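Local structure of VAO-type flavoprotein oxidase VAO615 (Myceliophthora thermophila, 6F72) at residues V148-N154 and A168-H174; I227-Q233 and V289-T293; D495-A499 and N521-A525. The protein is probably an FAD-dependent oxidase that binds its flavin bicovalently and reacts rapidly with molecular oxygen when reduced, although no substrate has yet been identified. All coordinates share one frame; numbering follows the deposited sequence.

Interaction 1 of 3, residues V148-N154 and A168-H174. With FAD (flavin-adenine dinucleotide), chain E.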
loop_
_atom_site.group_PDB
_atom_site.type_symbol
_atom_site.label_atom_id
_atom_site.label_comp_id
_atom_site.label_asym_id
_atom_site.label_seq_id
_atom_site.Cartn_x
_atom_site.Cartn_y
_atom_site.Cartn_z
ATOM N N VAL A 148 2.114 8.132 25.901
ATOM C CA VAL A 148 1.400 7.132 25.100
ATOM C C VAL A 148 1.972 7.084 23.676
ATOM O O VAL A 148 2.238 8.133 23.061
ATOM C CB VAL A 148 -0.131 7.398 25.083
ATOM C CG1 VAL A 148 -0.867 6.453 24.149
ATOM C CG2 VAL A 148 -0.713 7.272 26.493
ATOM N N ARG A 149 2.176 5.862 23.173
ATOM C CA ARG A 149 2.502 5.635 21.768
ATOM C C ARG A 149 1.389 6.127 20.831
ATOM O O ARG A 149 0.224 5.746 20.959
ATOM C CB ARG A 149 2.770 4.150 21.526
ATOM C CG ARG A 149 3.212 3.790 20.113
ATOM C CD ARG A 149 3.221 2.278 19.914
ATOM N NE ARG A 149 3.249 1.970 18.491
ATOM C CZ ARG A 149 3.496 0.779 17.954
ATOM N NH1 ARG A 149 3.736 -0.279 18.717
ATOM N NH2 ARG A 149 3.507 0.657 16.631
ATOM N N ILE A 150 1.777 6.981 19.890
ATOM C CA ILE A 150 0.901 7.376 18.801
ATOM C C ILE A 150 0.980 6.359 17.680
ATOM O O ILE A 150 2.063 5.914 17.302
ATOM C CB ILE A 150 1.209 8.817 18.299
ATOM C CG1 ILE A 150 0.675 9.855 19.309
ATOM C CG2 ILE A 150 0.650 9.065 16.896
ATOM C CD1 ILE A 150 -0.840 10.019 19.339
ATOM N N VAL A 151 -0.182 5.984 17.172
ATOM C CA VAL A 151 -0.275 5.193 15.961
ATOM C C VAL A 151 -1.097 6.026 14.999
ATOM O O VAL A 151 -1.947 6.811 15.429
ATOM C CB VAL A 151 -0.917 3.799 16.253
ATOM C CG1 VAL A 151 -1.809 3.307 15.121
ATOM C CG2 VAL A 151 0.168 2.781 16.556
ATOM N N ILE A 152 -0.843 5.864 13.708
ATOM C CA ILE A 152 -1.659 6.511 12.699
ATOM C C ILE A 152 -2.298 5.460 11.800
ATOM O O ILE A 152 -1.601 4.645 11.199
ATOM C CB ILE A 152 -0.856 7.566 11.876
ATOM C CG1 ILE A 152 -0.177 8.588 12.806
ATOM C CG2 ILE A 152 -1.772 8.285 10.887
ATOM C CD1 ILE A 152 0.930 9.420 12.161
ATOM N N LYS A 153 -3.620 5.493 11.694
ATOM C CA LYS A 153 -4.323 4.527 10.859
ATOM C C LYS A 153 -5.313 5.211 9.950
ATOM O O LYS A 153 -6.117 6.020 10.393
ATOM C CB LYS A 153 -5.040 3.425 11.692
ATOM C CG LYS A 153 -5.577 2.307 10.794
ATOM C CD LYS A 153 -6.582 1.364 11.424
ATOM C CE LYS A 153 -7.993 1.903 11.315
ATOM N NZ LYS A 153 -9.003 0.821 11.173
ATOM N N ASN A 154 -5.267 4.831 8.682
ATOM C CA ASN A 154 -6.129 5.386 7.669
ATOM C C ASN A 154 -7.151 4.338 7.239
ATOM O O ASN A 154 -8.341 4.495 7.522
ATOM C CB ASN A 154 -5.289 5.942 6.505
ATOM C CG ASN A 154 -6.128 6.390 5.325
ATOM O OD1 ASN A 154 -7.304 6.729 5.471
ATOM N ND2 ASN A 154 -5.524 6.396 4.144
ATOM N N ALA A 168 -1.608 1.606 22.211
ATOM C CA ALA A 168 -1.465 2.881 21.521
ATOM C C ALA A 168 -2.748 3.700 21.462
ATOM O O ALA A 168 -3.866 3.151 21.523
ATOM C CB ALA A 168 -0.932 2.668 20.116
ATOM N N LEU A 169 -2.558 5.019 21.370
ATOM C CA LEU A 169 -3.590 5.942 20.940
ATOM C C LEU A 169 -3.430 6.119 19.436
ATOM O O LEU A 169 -2.353 6.510 18.969
ATOM C CB LEU A 169 -3.432 7.290 21.657
ATOM C CG LEU A 169 -4.449 8.390 21.343
ATOM C CD1 LEU A 169 -5.816 8.010 21.877
ATOM C CD2 LEU A 169 -3.987 9.719 21.916
ATOM N N SER A 170 -4.489 5.818 18.688
ATOM C CA SER A 170 -4.431 5.853 17.226
ATOM C C SER A 170 -5.122 7.082 16.653
ATOM O O SER A 170 -6.243 7.411 17.039
ATOM C CB SER A 170 -5.034 4.582 16.618
ATOM O OG SER A 170 -5.221 4.710 15.212
ATOM N N LEU A 171 -4.438 7.752 15.725
ATOM C CA LEU A 171 -5.028 8.855 14.984
ATOM C C LEU A 171 -5.680 8.251 13.767
ATOM O O LEU A 171 -5.010 7.803 12.829
ATOM C CB LEU A 171 -3.984 9.912 14.616
ATOM C CG LEU A 171 -3.182 10.448 15.803
ATOM C CD1 LEU A 171 -1.996 11.274 15.346
ATOM C CD2 LEU A 171 -4.081 11.232 16.752
ATOM N N TRP A 172 -7.003 8.199 13.818
ATOM C CA TRP A 172 -7.773 7.510 12.804
ATOM C C TRP A 172 -8.248 8.538 11.803
ATOM O O TRP A 172 -9.100 9.355 12.120
ATOM C CB TRP A 172 -8.937 6.736 13.448
ATOM C CG TRP A 172 -9.766 5.901 12.518
ATOM C CD1 TRP A 172 -9.314 5.115 11.503
ATOM C CD2 TRP A 172 -11.192 5.725 12.552
ATOM N NE1 TRP A 172 -10.358 4.477 10.882
ATOM C CE2 TRP A 172 -11.526 4.822 11.508
ATOM C CE3 TRP A 172 -12.222 6.243 13.358
ATOM C CZ2 TRP A 172 -12.849 4.425 11.240
ATOM C CZ3 TRP A 172 -13.549 5.845 13.091
ATOM C CH2 TRP A 172 -13.840 4.944 12.031
ATOM N N MET A 173 -7.694 8.460 10.597
ATOM C CA MET A 173 -7.809 9.489 9.560
ATOM C C MET A 173 -8.864 9.169 8.517
ATOM O O MET A 173 -9.125 9.993 7.628
ATOM C CB MET A 173 -6.455 9.657 8.822
ATOM C CG MET A 173 -5.246 9.734 9.736
ATOM S SD MET A 173 -5.418 10.969 11.045
ATOM C CE MET A 173 -5.235 12.442 10.059
ATOM N N HIS A 174 -9.456 7.984 8.640
ATOM C CA HIS A 174 -10.410 7.405 7.680
ATOM C C HIS A 174 -11.559 8.305 7.234
ATOM O O HIS A 174 -12.016 8.207 6.090
ATOM C CB HIS A 174 -10.984 6.098 8.267
ATOM C CG HIS A 174 -12.050 5.453 7.433
ATOM N ND1 HIS A 174 -11.852 5.082 6.120
ATOM C CD2 HIS A 174 -13.317 5.087 7.739
ATOM C CE1 HIS A 174 -12.959 4.540 5.645
ATOM N NE2 HIS A 174 -13.861 4.522 6.611
HETATM P PA FAD E . -2.732 2.321 6.376
HETATM O O1A FAD E . -2.327 0.973 6.915
HETATM O O2A FAD E . -3.882 2.997 7.068
HETATM O O5B FAD E . -1.440 3.276 6.396
HETATM C C5B FAD E . -0.153 2.818 5.980
HETATM C C4B FAD E . 0.964 3.623 6.635
HETATM O O4B FAD E . 0.794 5.011 6.336
HETATM C C3B FAD E . 1.011 3.522 8.147
HETATM O O3B FAD E . 2.394 3.560 8.522
HETATM C C2B FAD E . 0.319 4.780 8.643
HETATM O O2B FAD E . 0.829 5.207 9.909
HETATM C C1B FAD E . 0.642 5.777 7.543
HETATM N N9A FAD E . -0.411 6.792 7.297
HETATM C C8A FAD E . -1.560 6.585 6.619
HETATM N N7A FAD E . -2.282 7.731 6.538
HETATM C C5A FAD E . -1.582 8.690 7.165
HETATM C C6A FAD E . -1.773 10.130 7.445
HETATM N N6A FAD E . -2.898 10.750 7.024
HETATM N N1A FAD E . -0.809 10.781 8.136
HETATM C C2A FAD E . 0.313 10.164 8.566
HETATM N N3A FAD E . 0.556 8.849 8.337
HETATM C C4A FAD E . -0.339 8.075 7.657
HETATM N N1 FAD E . 0.289 -0.305 -3.393
HETATM C C2 FAD E . 0.631 0.057 -4.655
HETATM O O2 FAD E . 1.623 0.804 -4.825
HETATM N N3 FAD E . -0.066 -0.369 -5.732
HETATM C C4 FAD E . -1.132 -1.181 -5.653
HETATM O O4 FAD E . -1.745 -1.552 -6.680
HETATM C C4X FAD E . -1.573 -1.609 -4.307
HETATM N N5 FAD E . -2.644 -2.413 -4.135
HETATM C C5X FAD E . -3.045 -2.811 -2.893
HETATM C C6 FAD E . -4.170 -3.649 -2.736
HETATM C C7 FAD E . -4.564 -4.041 -1.437
HETATM C C7M FAD E . -5.771 -4.950 -1.291
HETATM C C8 FAD E . -3.799 -3.559 -0.230
HETATM C C8M FAD E . -4.200 -3.843 1.211
HETATM C C9 FAD E . -2.695 -2.732 -0.410
HETATM C C9A FAD E . -2.284 -2.339 -1.687
HETATM N N10 FAD E . -1.171 -1.481 -1.850
HETATM C C10 FAD E . -0.778 -1.111 -3.154
HETATM C "C1'" FAD E . -0.396 -1.060 -0.685
HETATM C "C2'" FAD E . -0.542 0.346 -0.187
HETATM O "O2'" FAD E . 0.146 1.201 -1.098
HETATM C "C3'" FAD E . 0.132 0.359 1.180
HETATM O "O3'" FAD E . -0.334 -0.737 1.996
HETATM C "C4'" FAD E . -0.099 1.680 1.898
HETATM O "O4'" FAD E . 0.737 1.743 3.055
HETATM C "C5'" FAD E . -1.575 1.885 2.245
HETATM O "O5'" FAD E . -1.766 3.069 3.003
HETATM P P FAD E . -3.172 3.318 3.740
HETATM O O1P FAD E . -4.281 3.064 2.759
HETATM O O2P FAD E . -3.023 4.643 4.452
HETATM O O3P FAD E . -3.168 2.136 4.842
HETATM O O HOH W 1 -9.804 2.399 8.781
HETATM O O HOH W 2 -9.619 5.804 4.601
#

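Interaction 2 of 3, residues I227-Q233 and V289-T293. With FAD (flavin-adenine dinucleotide), chain E.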
loop_
_atom_site.group_PDB
_atom_site.type_symbol
_atom_site.label_atom_id
_atom_site.label_comp_id
_atom_site.label_asym_id
_atom_site.label_seq_id
_atom_site.Cartn_x
_atom_site.Cartn_y
_atom_site.Cartn_z
ATOM N N ILE A 227 -5.476 6.621 -0.822
ATOM C CA ILE A 227 -4.631 7.361 -1.783
ATOM C C ILE A 227 -3.727 8.423 -1.149
ATOM O O ILE A 227 -2.606 8.610 -1.599
ATOM C CB ILE A 227 -5.451 7.912 -2.988
ATOM C CG1 ILE A 227 -4.535 8.232 -4.173
ATOM C CG2 ILE A 227 -6.361 9.081 -2.594
ATOM C CD1 ILE A 227 -5.275 8.591 -5.448
ATOM N N VAL A 228 -4.203 9.075 -0.096
ATOM C CA VAL A 228 -3.489 10.161 0.594
ATOM C C VAL A 228 -2.582 9.604 1.703
ATOM O O VAL A 228 -1.688 10.293 2.204
ATOM C CB VAL A 228 -4.504 11.187 1.158
ATOM C CG1 VAL A 228 -3.814 12.452 1.684
ATOM C CG2 VAL A 228 -5.520 11.569 0.082
ATOM N N GLY A 229 -2.820 8.346 2.079
ATOM C CA GLY A 229 -2.100 7.717 3.182
ATOM C C GLY A 229 -0.753 7.132 2.788
ATOM O O GLY A 229 0.015 7.747 2.041
ATOM N N GLY A 230 -0.482 5.920 3.271
ATOM C CA GLY A 230 0.785 5.229 3.029
ATOM C C GLY A 230 1.053 4.944 1.573
ATOM O O GLY A 230 2.212 4.776 1.189
ATOM N N TYR A 231 -0.012 4.888 0.771
ATOM C CA TYR A 231 0.075 4.706 -0.676
ATOM C C TYR A 231 0.945 5.784 -1.387
ATOM O O TYR A 231 2.010 5.464 -1.940
ATOM C CB TYR A 231 -1.328 4.618 -1.305
ATOM C CG TYR A 231 -1.279 4.567 -2.813
ATOM C CD1 TYR A 231 -1.009 3.362 -3.486
ATOM C CD2 TYR A 231 -1.438 5.745 -3.580
ATOM C CE1 TYR A 231 -0.936 3.325 -4.877
ATOM C CE2 TYR A 231 -1.378 5.715 -4.959
ATOM C CZ TYR A 231 -1.105 4.521 -5.606
ATOM O OH TYR A 231 -1.036 4.510 -6.975
ATOM N N THR A 232 0.513 7.046 -1.341
ATOM C CA THR A 232 1.267 8.114 -1.989
ATOM C C THR A 232 2.536 8.404 -1.192
ATOM O O THR A 232 3.590 8.597 -1.771
ATOM C CB THR A 232 0.432 9.403 -2.239
ATOM O OG1 THR A 232 -0.629 9.128 -3.161
ATOM C CG2 THR A 232 1.285 10.453 -2.863
ATOM N N GLN A 233 2.432 8.410 0.133
ATOM C CA GLN A 233 3.583 8.724 0.986
ATOM C C GLN A 233 4.756 7.749 0.823
ATOM O O GLN A 233 5.916 8.146 0.954
ATOM C CB GLN A 233 3.147 8.810 2.449
ATOM C CG GLN A 233 2.366 10.097 2.756
ATOM C CD GLN A 233 1.776 10.138 4.149
ATOM O OE1 GLN A 233 2.509 10.089 5.142
ATOM N NE2 GLN A 233 0.445 10.291 4.236
ATOM N N VAL A 289 -0.680 13.614 8.158
ATOM C CA VAL A 289 -1.207 14.253 6.948
ATOM C C VAL A 289 -2.721 14.399 7.061
ATOM O O VAL A 289 -3.421 13.409 7.344
ATOM C CB VAL A 289 -0.842 13.449 5.673
ATOM C CG1 VAL A 289 -1.710 13.844 4.483
ATOM C CG2 VAL A 289 0.652 13.586 5.353
ATOM N N LEU A 290 -3.207 15.621 6.833
ATOM C CA LEU A 290 -4.644 15.921 6.825
ATOM C C LEU A 290 -5.241 15.924 5.427
ATOM O O LEU A 290 -6.410 15.608 5.235
ATOM C CB LEU A 290 -4.913 17.252 7.520
ATOM C CG LEU A 290 -4.516 17.407 8.991
ATOM C CD1 LEU A 290 -4.594 18.881 9.359
ATOM C CD2 LEU A 290 -5.409 16.588 9.913
ATOM N N SER A 291 -4.427 16.299 4.443
ATOM C CA SER A 291 -4.836 16.261 3.048
ATOM C C SER A 291 -3.603 16.322 2.177
ATOM O O SER A 291 -2.513 16.671 2.652
ATOM C CB SER A 291 -5.779 17.438 2.710
ATOM O OG SER A 291 -5.064 18.655 2.554
ATOM N N MET A 292 -3.792 15.969 0.907
ATOM C CA MET A 292 -2.817 16.242 -0.147
ATOM C C MET A 292 -3.513 16.949 -1.300
ATOM O O MET A 292 -4.719 16.796 -1.508
ATOM C CB MET A 292 -2.140 14.941 -0.623
ATOM C CG MET A 292 -2.965 14.053 -1.542
ATOM S SD MET A 292 -2.001 12.674 -2.187
ATOM C CE MET A 292 -3.092 12.105 -3.498
ATOM N N THR A 293 -2.756 17.756 -2.025
ATOM C CA THR A 293 -3.227 18.287 -3.283
ATOM C C THR A 293 -2.384 17.604 -4.343
ATOM O O THR A 293 -1.158 17.510 -4.203
ATOM C CB THR A 293 -3.086 19.807 -3.308
ATOM O OG1 THR A 293 -3.746 20.327 -2.153
ATOM C CG2 THR A 293 -3.705 20.407 -4.579
HETATM P PA FAD E . -2.732 2.321 6.376
HETATM O O1A FAD E . -2.327 0.973 6.915
HETATM O O2A FAD E . -3.882 2.997 7.068
HETATM O O5B FAD E . -1.440 3.276 6.396
HETATM C C5B FAD E . -0.153 2.818 5.980
HETATM C C4B FAD E . 0.964 3.623 6.635
HETATM O O4B FAD E . 0.794 5.011 6.336
HETATM C C3B FAD E . 1.011 3.522 8.147
HETATM O O3B FAD E . 2.394 3.560 8.522
HETATM C C2B FAD E . 0.319 4.780 8.643
HETATM O O2B FAD E . 0.829 5.207 9.909
HETATM C C1B FAD E . 0.642 5.777 7.543
HETATM N N9A FAD E . -0.411 6.792 7.297
HETATM C C8A FAD E . -1.560 6.585 6.619
HETATM N N7A FAD E . -2.282 7.731 6.538
HETATM C C5A FAD E . -1.582 8.690 7.165
HETATM C C6A FAD E . -1.773 10.130 7.445
HETATM N N6A FAD E . -2.898 10.750 7.024
HETATM N N1A FAD E . -0.809 10.781 8.136
HETATM C C2A FAD E . 0.313 10.164 8.566
HETATM N N3A FAD E . 0.556 8.849 8.337
HETATM C C4A FAD E . -0.339 8.075 7.657
HETATM N N1 FAD E . 0.289 -0.305 -3.393
HETATM C C2 FAD E . 0.631 0.057 -4.655
HETATM O O2 FAD E . 1.623 0.804 -4.825
HETATM N N3 FAD E . -0.066 -0.369 -5.732
HETATM C C4 FAD E . -1.132 -1.181 -5.653
HETATM O O4 FAD E . -1.745 -1.552 -6.680
HETATM C C4X FAD E . -1.573 -1.609 -4.307
HETATM N N5 FAD E . -2.644 -2.413 -4.135
HETATM C C5X FAD E . -3.045 -2.811 -2.893
HETATM C C6 FAD E . -4.170 -3.649 -2.736
HETATM C C7 FAD E . -4.564 -4.041 -1.437
HETATM C C7M FAD E . -5.771 -4.950 -1.291
HETATM C C8 FAD E . -3.799 -3.559 -0.230
HETATM C C8M FAD E . -4.200 -3.843 1.211
HETATM C C9 FAD E . -2.695 -2.732 -0.410
HETATM C C9A FAD E . -2.284 -2.339 -1.687
HETATM N N10 FAD E . -1.171 -1.481 -1.850
HETATM C C10 FAD E . -0.778 -1.111 -3.154
HETATM C "C1'" FAD E . -0.396 -1.060 -0.685
HETATM C "C2'" FAD E . -0.542 0.346 -0.187
HETATM O "O2'" FAD E . 0.146 1.201 -1.098
HETATM C "C3'" FAD E . 0.132 0.359 1.180
HETATM O "O3'" FAD E . -0.334 -0.737 1.996
HETATM C "C4'" FAD E . -0.099 1.680 1.898
HETATM O "O4'" FAD E . 0.737 1.743 3.055
HETATM C "C5'" FAD E . -1.575 1.885 2.245
HETATM O "O5'" FAD E . -1.766 3.069 3.003
HETATM P P FAD E . -3.172 3.318 3.740
HETATM O O1P FAD E . -4.281 3.064 2.759
HETATM O O2P FAD E . -3.023 4.643 4.452
HETATM O O3P FAD E . -3.168 2.136 4.842
#

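Interaction 3 of 3, residues D495-A499 and N521-A525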
loop_
_atom_site.group_PDB
_atom_site.type_symbol
_atom_site.label_atom_id
_atom_site.label_comp_id
_atom_site.label_asym_id
_atom_site.label_seq_id
_atom_site.Cartn_x
_atom_site.Cartn_y
_atom_site.Cartn_z
ATOM N N ASP A 495 5.470 -16.427 7.921
ATOM C CA ASP A 495 6.003 -15.088 8.180
ATOM C C ASP A 495 7.553 -15.054 8.082
ATOM O O ASP A 495 8.112 -14.234 7.320
ATOM C CB ASP A 495 5.503 -14.592 9.551
ATOM C CG ASP A 495 5.314 -13.090 9.612
ATOM O OD1 ASP A 495 5.139 -12.452 8.546
ATOM O OD2 ASP A 495 5.314 -12.550 10.748
ATOM N N ARG A 496 8.233 -15.932 8.825
ATOM C CA ARG A 496 9.702 -15.990 8.795
ATOM C C ARG A 496 10.259 -16.485 7.459
ATOM O O ARG A 496 11.288 -15.964 6.982
ATOM C CB ARG A 496 10.284 -16.788 9.966
ATOM C CG ARG A 496 10.036 -16.149 11.335
ATOM C CD ARG A 496 10.618 -16.987 12.468
ATOM N NE ARG A 496 10.279 -18.415 12.342
ATOM C CZ ARG A 496 9.218 -19.025 12.887
ATOM N NH1 ARG A 496 8.350 -18.366 13.645
ATOM N NH2 ARG A 496 9.036 -20.314 12.671
ATOM N N TYR A 497 9.583 -17.463 6.850
ATOM C CA TYR A 497 9.898 -17.876 5.479
ATOM C C TYR A 497 9.909 -16.680 4.514
ATOM O O TYR A 497 10.861 -16.524 3.736
ATOM C CB TYR A 497 8.951 -18.966 4.959
ATOM C CG TYR A 497 9.105 -19.201 3.468
ATOM C CD1 TYR A 497 10.187 -19.943 2.958
ATOM C CD2 TYR A 497 8.184 -18.661 2.564
ATOM C CE1 TYR A 497 10.338 -20.128 1.581
ATOM C CE2 TYR A 497 8.311 -18.851 1.199
ATOM C CZ TYR A 497 9.390 -19.560 0.707
ATOM O OH TYR A 497 9.497 -19.724 -0.656
ATOM N N ALA A 498 8.866 -15.844 4.555
ATOM C CA ALA A 498 8.783 -14.738 3.608
ATOM C C ALA A 498 9.966 -13.761 3.779
ATOM O O ALA A 498 10.644 -13.445 2.807
ATOM C CB ALA A 498 7.448 -14.017 3.714
ATOM N N ALA A 499 10.219 -13.360 5.028
ATOM C CA ALA A 499 11.249 -12.391 5.388
ATOM C C ALA A 499 12.680 -12.865 5.140
ATOM O O ALA A 499 13.486 -12.102 4.616
ATOM C CB ALA A 499 11.094 -11.975 6.842
ATOM N N ASN A 521 7.742 -7.640 3.987
ATOM C CA ASN A 521 7.537 -8.267 5.269
ATOM C C ASN A 521 8.169 -7.431 6.375
ATOM O O ASN A 521 9.275 -6.942 6.211
ATOM C CB ASN A 521 8.152 -9.671 5.252
ATOM C CG ASN A 521 7.744 -10.493 6.457
ATOM O OD1 ASN A 521 8.285 -10.325 7.551
ATOM N ND2 ASN A 521 6.790 -11.383 6.263
ATOM N N HIS A 522 7.467 -7.295 7.505
ATOM C CA HIS A 522 7.959 -6.556 8.687
ATOM C C HIS A 522 9.223 -7.104 9.361
ATOM O O HIS A 522 9.856 -6.394 10.154
ATOM C CB HIS A 522 6.863 -6.477 9.744
ATOM C CG HIS A 522 6.539 -7.798 10.370
ATOM N ND1 HIS A 522 6.445 -7.972 11.736
ATOM C CD2 HIS A 522 6.289 -9.011 9.815
ATOM C CE1 HIS A 522 6.130 -9.231 11.993
ATOM N NE2 HIS A 522 6.029 -9.879 10.845
ATOM N N LEU A 523 9.552 -8.371 9.100
ATOM C CA LEU A 523 10.754 -8.994 9.664
ATOM C C LEU A 523 11.965 -8.940 8.722
ATOM O O LEU A 523 13.086 -9.294 9.133
ATOM C CB LEU A 523 10.482 -10.432 10.093
ATOM C CG LEU A 523 9.347 -10.729 11.079
ATOM C CD1 LEU A 523 9.067 -12.231 11.038
ATOM C CD2 LEU A 523 9.646 -10.249 12.500
ATOM N N TYR A 524 11.745 -8.483 7.481
ATOM C CA TYR A 524 12.813 -8.364 6.459
ATOM C C TYR A 524 13.986 -7.536 6.973
ATOM O O TYR A 524 13.831 -6.367 7.329
ATOM C CB TYR A 524 12.231 -7.786 5.162
ATOM C CG TYR A 524 13.232 -7.437 4.079
ATOM C CD1 TYR A 524 14.109 -8.399 3.566
ATOM C CD2 TYR A 524 13.283 -6.141 3.538
ATOM C CE1 TYR A 524 15.022 -8.068 2.570
ATOM C CE2 TYR A 524 14.182 -5.817 2.529
ATOM C CZ TYR A 524 15.045 -6.784 2.056
ATOM O OH TYR A 524 15.958 -6.478 1.058
ATOM N N ALA A 525 15.153 -8.157 7.017
ATOM C CA ALA A 525 16.293 -7.627 7.754
ATOM C C ALA A 525 16.962 -6.417 7.093
ATOM O O ALA A 525 17.426 -5.526 7.807
ATOM C CB ALA A 525 17.316 -8.731 8.009
HETATM O O HOH W 3 15.743 -10.854 5.826
#

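Interaction 1 of 3, residues V148-N154 and A168-H174
Strands 150-153 and 169-172 pair in parallel at one edge of a four-stranded sheet, Ile150 facing Leu169 and Lys153 facing Trp172. Five N-H...O bonds zip them together, the shortest from Leu171 N to Val151 O at 2.7 Å. On one face Ile150, Ile152, Leu169 and Leu171 form an apolar layer in which Leu171 CD1 reaches Ile150 CG2 at 3.8 Å and also meets Ile152 CG1; helix 133-146 and Val288 cover it. The other face is more polar. There Lys153 runs alongside Trp172, its CE 3.5 Å from the indole CD1, and the bend at its chi3 (86°) carries NZ to the carbonyls of Asp97 and Ala94. Water 1 links this NZ with Trp172 NE1 and Asn154 O. The C-terminal end of the first strand meets the cofactor. Ile152 O accepts from FAD O2B at 2.8 Å, while Ile152 CG2 packs 3.5 Å from the adenine atom C4A. With an alanine in place of Ile152, the adenine would probably lose its close apolar neighbour and a gap would open beside Leu171 CD1. Asn154 grips the pyrophosphate twice, by its backbone N to FAD O2A at 2.8 Å and by ND2 to FAD O2P at 3.1 Å. Neutral N-H donors from Asn154 thus meet both phosphates, and are likely to stabilise their negative charge without a formal counterion from this strand pair.

Interaction 2 of 3, residues I227-Q233 and V289-T293
Val228 and Met292 form the dense part of this contact, where helix 227-233 crosses strand 289-293 at 70° with the segment axes 8.6 Å apart. Val228 CG1 presses on the strand backbone, 3.6 Å from Met292 N, and also meets Val289 CG1 at 3.8 Å. With CG of Met292 set between its backbone N and carbonyl carbon (chi1 77°), the extended chain lays its sulfur beside Thr232. Gln233 closes the other end: NE2 donates to Val228 O at 2.9 Å, in the plane of both groups, while the same nitrogen lies 3.5 Å from Val289 CG2. At the methionine tip the fit is looser: CE comes no nearer than 3.9 Å to the helix, at Thr232 OG1. The contact has no solvent side; the helix face turned from the strand meets FAD instead. Gly229 and Gly230 lie so close to the cofactor that a beta carbon on either would collide with it, and Gly230 N donates to FAD O2P. Val289 reads the adenine edge through its backbone, N giving to FAD N1A at 2.8 Å and O taking from FAD N6A at 2.7 Å. Such a glycine-bearing helix beside the pyrophosphate, with a strand edge pairing to the adenine, fits the PCMH-type FAD-binding fold.

Interaction 3 of 3, residues D495-A499 and N521-A525
A type I beta turn from Asn521 to Tyr524 lies against one flank of helix 488-508, bringing the CA atoms of Ala499 and Tyr524 to 4.5 Å. The carboxylate of Asp495 receives the first two residues of the turn, one on each oxygen. His522 NE2 donates to Asp495 OD2 at 2.8 Å in an almost straight bond that lies in the ring plane and arrives on the syn side of the carboxylate, whose plane is 22° from that of the ring. Asn521 ND2 gives to Asp495 OD1 at 3.0 Å but comes from above the carboxylate, the amide being turned by 53°. The carbonyl end of the same amide faces back into its own loop: Asn521 OD1 accepts from Leu523 N at 2.8 Å, closing an Asx turn and fixing which way round the amide sits. In His522, CG stands between the backbone N and the carbonyl carbon (chi1 69°), which places one face of the imidazole under Leu523 CG; Phe103 meets this ring edge-to-face.

Beside the polar group the fit is close: Ala499 CB rests 3.3 Å from Asn521 OD1 and packs on Leu523 CB at 3.7 Å, so the small methyl lets the turn settle onto the helix. Leu523 CD1 extends past Asp495 toward CG of Arg496, on the exposed side. Water 3 bridges the two backbones, giving to Ala499 O and taking from Ala525 N, while Tyr524 OH bonds to Asp507 further along the helix. Asn102 adds another donor to Asp495 OD2. With three side-chain N-H groups directed at it, the buried carboxylate probably stays ionised, and its charge is likely to favour this orientation of His522 and of the turn.

In the fold
Along the chain the three contacts follow one another in series. Interactions 1 and 2 lie in the PCMH-type FAD-binding region, their centres 15 Å apart, and they touch where Met173 CE packs against Val289 O and Asn154 ND2 against Gly229 CA. One belongs to the four-stranded mixed sheet, the other to a helix and a strand of the six-stranded antiparallel sheet; FAD lies against both, so the two sheets share the cofactor. Interaction 3 comes later, in part within the berberine-like region. Its centre is 24 Å from interaction 1 and 26 Å from interaction 2, with no touch to either, and it joins helix 488-508 to the loop that leads into helix 527-532.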